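Diaminopimelate decarboxylase (Helicobacter pylori, PDB 2QGH) catalyses the pyridoxal-phosphate-dependent decarboxylation of meso-diaminopimelate to L-lysine, the last step of bacterial lysine biosynthesis. Local coordinates at residues 311-316 with 350-355; 341-346 with 356-361. All coordinates share one frame; numbering follows the deposited sequence.

Interaction 1. Residues 311-316 with 350-355; sequences AGMNDF and ESSDTF. With LYS (lysine), chain C.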
loop_
_atom_site.group_PDB
_atom_site.type_symbol
_atom_site.label_atom_id
_atom_site.label_comp_id
_atom_site.label_asym_id
_atom_site.label_seq_id
_atom_site.Cartn_x
_atom_site.Cartn_y
_atom_site.Cartn_z
ATOM N N ALA A 311 3.769 14.897 -0.133
ATOM C CA ALA A 311 3.859 13.487 0.266
ATOM C C ALA A 311 2.445 12.933 0.075
ATOM O O ALA A 311 1.477 13.685 0.141
ATOM C CB ALA A 311 4.283 13.356 1.729
ATOM N N GLY A 312 2.316 11.636 -0.172
ATOM C CA GLY A 312 0.993 11.083 -0.377
ATOM C C GLY A 312 0.779 9.729 0.266
ATOM O O GLY A 312 1.675 9.177 0.905
ATOM N N MET A 313 -0.414 9.185 0.078
ATOM C CA MET A 313 -0.759 7.892 0.644
ATOM C C MET A 313 0.208 6.788 0.220
ATOM O O MET A 313 0.412 5.824 0.959
ATOM C CB MET A 313 -2.184 7.521 0.252
ATOM C CG MET A 313 -2.376 7.317 -1.242
ATOM S SD MET A 313 -4.070 6.836 -1.571
ATOM C CE MET A 313 -4.098 5.139 -0.886
ATOM N N ASN A 314 0.808 6.912 -0.964
ATOM C CA ASN A 314 1.759 5.892 -1.395
ATOM C C ASN A 314 2.957 5.887 -0.444
ATOM O O ASN A 314 3.561 4.843 -0.207
ATOM C CB ASN A 314 2.246 6.141 -2.830
ATOM C CG ASN A 314 3.170 7.332 -2.935
ATOM O OD1 ASN A 314 2.744 8.473 -2.789
ATOM N ND2 ASN A 314 4.446 7.073 -3.184
ATOM N N ASP A 315 3.290 7.051 0.107
ATOM C CA ASP A 315 4.419 7.170 1.034
ATOM C C ASP A 315 4.024 6.796 2.456
ATOM O O ASP A 315 4.819 6.245 3.211
ATOM C CB ASP A 315 4.953 8.605 1.084
ATOM C CG ASP A 315 5.276 9.169 -0.280
ATOM O OD1 ASP A 315 6.112 8.580 -0.998
ATOM O OD2 ASP A 315 4.695 10.222 -0.619
ATOM N N PHE A 316 2.791 7.118 2.823
ATOM C CA PHE A 316 2.311 6.850 4.172
ATOM C C PHE A 316 0.888 6.344 4.071
ATOM O O PHE A 316 -0.049 7.112 3.856
ATOM C CB PHE A 316 2.379 8.138 5.000
ATOM C CG PHE A 316 2.003 7.959 6.435
ATOM C CD1 PHE A 316 2.645 7.003 7.224
ATOM C CD2 PHE A 316 1.002 8.743 7.005
ATOM C CE1 PHE A 316 2.293 6.828 8.563
ATOM C CE2 PHE A 316 0.640 8.576 8.346
ATOM C CZ PHE A 316 1.286 7.616 9.126
ATOM N N GLU A 350 -6.645 9.968 -5.372
ATOM C CA GLU A 350 -7.716 9.371 -4.569
ATOM C C GLU A 350 -8.153 10.173 -3.360
ATOM O O GLU A 350 -7.350 10.877 -2.755
ATOM C CB GLU A 350 -7.286 8.012 -4.064
ATOM C CG GLU A 350 -7.737 6.886 -4.897
ATOM C CD GLU A 350 -7.062 5.616 -4.482
ATOM O OE1 GLU A 350 -7.250 5.196 -3.321
ATOM O OE2 GLU A 350 -6.336 5.054 -5.320
ATOM N N SER A 351 -9.422 10.024 -2.987
ATOM C CA SER A 351 -9.968 10.726 -1.829
ATOM C C SER A 351 -9.351 10.217 -0.530
ATOM O O SER A 351 -9.252 10.957 0.446
ATOM C CB SER A 351 -11.488 10.566 -1.765
ATOM O OG SER A 351 -12.126 11.364 -2.746
ATOM N N SER A 352 -8.939 8.953 -0.515
ATOM C CA SER A 352 -8.319 8.384 0.670
ATOM C C SER A 352 -6.985 9.062 0.919
ATOM O O SER A 352 -6.394 8.927 1.993
ATOM C CB SER A 352 -8.117 6.884 0.493
ATOM O OG SER A 352 -7.583 6.591 -0.786
ATOM N N ASP A 353 -6.510 9.812 -0.072
ATOM C CA ASP A 353 -5.239 10.493 0.076
ATOM C C ASP A 353 -5.299 11.847 0.773
ATOM O O ASP A 353 -5.098 12.895 0.153
ATOM C CB ASP A 353 -4.549 10.660 -1.274
ATOM C CG ASP A 353 -3.246 11.406 -1.154
ATOM O OD1 ASP A 353 -2.456 11.055 -0.251
ATOM O OD2 ASP A 353 -3.010 12.340 -1.946
ATOM N N THR A 354 -5.594 11.813 2.068
ATOM C CA THR A 354 -5.616 13.009 2.895
ATOM C C THR A 354 -5.063 12.540 4.232
ATOM O O THR A 354 -5.560 11.584 4.820
ATOM C CB THR A 354 -7.048 13.633 3.054
ATOM O OG1 THR A 354 -7.294 13.939 4.433
ATOM C CG2 THR A 354 -8.112 12.711 2.537
ATOM N N PHE A 355 -4.006 13.200 4.685
ATOM C CA PHE A 355 -3.347 12.844 5.926
ATOM C C PHE A 355 -4.182 13.129 7.167
ATOM O O PHE A 355 -4.299 12.281 8.049
ATOM C CB PHE A 355 -2.007 13.575 6.018
ATOM C CG PHE A 355 -1.010 13.161 4.963
ATOM C CD1 PHE A 355 -0.428 11.898 4.989
ATOM C CD2 PHE A 355 -0.635 14.041 3.961
ATOM C CE1 PHE A 355 0.516 11.523 4.032
ATOM C CE2 PHE A 355 0.312 13.670 2.999
ATOM C CZ PHE A 355 0.888 12.410 3.038
HETATM N N LYS C . -7.272 2.907 -6.293
HETATM C CA LYS C . -8.765 2.835 -6.362
HETATM C C LYS C . -9.224 1.379 -6.448
HETATM O O LYS C . -8.374 0.498 -6.209
HETATM C CB LYS C . -9.272 3.630 -7.579
HETATM C CG LYS C . -9.006 5.125 -7.470
HETATM C CD LYS C . -9.169 5.846 -8.795
HETATM C CE LYS C . -8.907 7.340 -8.609
HETATM N NZ LYS C . -8.870 8.137 -9.881
HETATM O OXT LYS C . -10.414 1.133 -6.747
#
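M313 crosses the type I beta turn E350 to D353 in the C-terminal beta domain of this fold-type III decarboxylase, where the turn carries E350 into the substrate pocket at the subunit interface. The backbone N of M313 donates to D353 OD1 (2.8 Å), meeting that oxygen from above the carboxylate plane; the other oxygen, OD2, forms a salt bridge with K176 of the second subunit.

Along the methionine side chain, CB touches D353 OD1 and CG packs against both that oxygen and D353 CB. With CG set between the backbone N and the carbonyl carbon (chi1 65°), the chain passes across the turn, and SD comes 3.6 Å from S352 OG. A bend at chi3 (-71°) then brings CE to 3.8 Å from the same OG and near E350 OE1.

The E350 side chain, at about a right angle to the methionine, ends on the bound lysine: OE2 accepts from the ligand amino N and from the hydroxyl of Y386, while OE1 is hydrogen-bonded to Y322 of the second subunit. The carboxylate would thus help hold the ligand's alpha-amino group.

Beyond D353, the F355 ring turns its edge to the chain at A311 and G312. A311 CB packs on F355 CZ (3.8 Å), and F316 CB lies 4.0 Å from F355 CE1. The 311-316 loop is itself tied by D315 OD2, which accepts from G312 N at 2.8 Å and forms a salt bridge with R389. Closest at the F355 edge is the A311 carbonyl, whose O lies 3.1 Å from F355 CE2.

Interaction 2. Residues 341-346 with 356-361; sequences PCDVVG and LKDAHL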
loop_
_atom_site.group_PDB
_atom_site.type_symbol
_atom_site.label_atom_id
_atom_site.label_comp_id
_atom_site.label_asym_id
_atom_site.label_seq_id
_atom_site.Cartn_x
_atom_site.Cartn_y
_atom_site.Cartn_z
ATOM N N PRO A 341 -9.484 25.544 10.280
ATOM C CA PRO A 341 -9.675 24.133 9.934
ATOM C C PRO A 341 -9.296 23.840 8.478
ATOM O O PRO A 341 -9.629 24.614 7.578
ATOM C CB PRO A 341 -11.160 23.908 10.216
ATOM C CG PRO A 341 -11.767 25.256 9.952
ATOM C CD PRO A 341 -10.772 26.187 10.600
ATOM N N CYS A 342 -8.604 22.721 8.256
ATOM C CA CYS A 342 -8.173 22.337 6.911
ATOM C C CYS A 342 -7.833 20.857 6.795
ATOM O O CYS A 342 -7.405 20.233 7.763
ATOM C CB CYS A 342 -6.933 23.133 6.512
ATOM S SG CYS A 342 -5.439 22.620 7.396
ATOM N N ASP A 343 -8.022 20.307 5.598
ATOM C CA ASP A 343 -7.692 18.913 5.319
ATOM C C ASP A 343 -6.295 18.896 4.719
ATOM O O ASP A 343 -6.048 19.540 3.702
ATOM C CB ASP A 343 -8.666 18.305 4.310
ATOM C CG ASP A 343 -10.011 17.988 4.916
ATOM O OD1 ASP A 343 -10.827 17.337 4.230
ATOM O OD2 ASP A 343 -10.253 18.386 6.074
ATOM N N VAL A 344 -5.378 18.179 5.354
ATOM C CA VAL A 344 -4.009 18.078 4.857
ATOM C C VAL A 344 -4.007 16.901 3.879
ATOM O O VAL A 344 -4.213 15.755 4.278
ATOM C CB VAL A 344 -3.040 17.831 6.019
ATOM C CG1 VAL A 344 -1.600 17.935 5.543
ATOM C CG2 VAL A 344 -3.315 18.847 7.126
ATOM N N VAL A 345 -3.790 17.197 2.599
ATOM C CA VAL A 345 -3.824 16.176 1.559
ATOM C C VAL A 345 -2.573 16.066 0.702
ATOM O O VAL A 345 -1.785 17.010 0.593
ATOM C CB VAL A 345 -5.033 16.403 0.620
ATOM C CG1 VAL A 345 -6.305 16.574 1.444
ATOM C CG2 VAL A 345 -4.799 17.630 -0.252
ATOM N N GLY A 346 -2.407 14.898 0.088
ATOM C CA GLY A 346 -1.261 14.653 -0.767
ATOM C C GLY A 346 -1.590 14.830 -2.241
ATOM O O GLY A 346 -2.678 15.288 -2.593
ATOM N N LEU A 356 -4.771 14.319 7.240
ATOM C CA LEU A 356 -5.575 14.671 8.401
ATOM C C LEU A 356 -6.813 15.496 8.035
ATOM O O LEU A 356 -6.708 16.539 7.390
ATOM C CB LEU A 356 -4.699 15.440 9.397
ATOM C CG LEU A 356 -4.972 15.311 10.900
ATOM C CD1 LEU A 356 -3.832 15.957 11.668
ATOM C CD2 LEU A 356 -6.296 15.962 11.261
ATOM N N LYS A 357 -7.988 15.018 8.432
ATOM C CA LYS A 357 -9.224 15.745 8.163
ATOM C C LYS A 357 -9.407 16.815 9.227
ATOM O O LYS A 357 -8.932 16.665 10.352
ATOM C CB LYS A 357 -10.437 14.814 8.193
ATOM C CG LYS A 357 -10.853 14.262 6.843
ATOM C CD LYS A 357 -12.186 13.541 6.955
ATOM C CE LYS A 357 -12.549 12.819 5.671
ATOM N NZ LYS A 357 -13.775 11.986 5.860
ATOM N N ASP A 358 -10.103 17.887 8.872
ATOM C CA ASP A 358 -10.353 18.986 9.800
ATOM C C ASP A 358 -9.233 19.220 10.801
ATOM O O ASP A 358 -9.452 19.153 12.014
ATOM C CB ASP A 358 -11.662 18.766 10.563
ATOM C CG ASP A 358 -12.879 19.111 9.740
ATOM O OD1 ASP A 358 -12.906 20.218 9.156
ATOM O OD2 ASP A 358 -13.815 18.282 9.684
ATOM N N ALA A 359 -8.032 19.479 10.291
ATOM C CA ALA A 359 -6.884 19.770 11.143
ATOM C C ALA A 359 -6.916 21.273 11.355
ATOM O O ALA A 359 -7.649 21.980 10.673
ATOM C CB ALA A 359 -5.588 19.368 10.455
ATOM N N HIS A 360 -6.120 21.767 12.289
ATOM C CA HIS A 360 -6.100 23.195 12.561
ATOM C C HIS A 360 -4.682 23.731 12.450
ATOM O O HIS A 360 -3.826 23.437 13.286
ATOM C CB HIS A 360 -6.691 23.452 13.950
ATOM C CG HIS A 360 -8.099 22.963 14.096
ATOM N ND1 HIS A 360 -9.155 23.523 13.410
ATOM C CD2 HIS A 360 -8.614 21.915 14.784
ATOM C CE1 HIS A 360 -10.259 22.841 13.664
ATOM N NE2 HIS A 360 -9.957 21.859 14.495
ATOM N N LEU A 361 -4.435 24.515 11.406
ATOM C CA LEU A 361 -3.106 25.065 11.182
ATOM C C LEU A 361 -3.134 26.518 10.731
ATOM O O LEU A 361 -4.143 27.010 10.229
ATOM C CB LEU A 361 -2.375 24.235 10.121
ATOM C CG LEU A 361 -2.202 22.731 10.353
ATOM C CD1 LEU A 361 -1.489 22.119 9.156
ATOM C CD2 LEU A 361 -1.410 22.487 11.635
#
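C342 and A359 form the hydrogen-bonded pair near one end of a bulged antiparallel hairpin, strands 340-345 and 354-361, in the C-terminal beta domain. Backbone bonds run both ways between them, C342 N to A359 O and A359 N to C342 O, each 2.7 Å. V344 and L356 make the second such pair: V344 N donates to L356 O at 2.9 Å, and the return bond from L356 N is weak. Between the two pairs the register slips by one residue, a beta bulge as the chain turns at K357 and D358.

A side chain bonds to the backbone at this bulge. D343 lies beside K357, and its OD2 accepts from D358 N at 2.8 Å, on the anti side and 32° out of the carboxylate plane.

Apolar contacts gather where C342, V344, L356 and A359 share a face. V344 CG2, anti to the carbonyl carbon, reaches A359 CB (4.1 Å) and L361 CD1, while C342 SG lies near the same leucine methyl. I328 of strand 328-330 packs against V344, L356 and L361.

P341 and H360, the non-hydrogen-bonded pair, meet obliquely, with P341 CB 3.7 Å from H360 CE1.

Overall arrangement
Strand 354-361 connects the two contacts: its start and the preceding turn serve interaction 1, while its continuation pairs with strand 340-345 in interaction 2. Their centres lie 12 Å apart, and the contacts meet where T354 CB packs 3.4 Å from V345 CG1 and F355 CB 3.6 Å from V344 O. The hairpin thus leads from its bulged, more exposed part to the turn with E350, whose contact residues are buried and whose E350 side chain is about 6 Å from a bound pyridoxal-5'-phosphate. The same K176 of the second subunit also donates to G346 O, so it reaches both contacts. The bound lysine beside E350 is also held by R282, R318 and Y322 of that subunit.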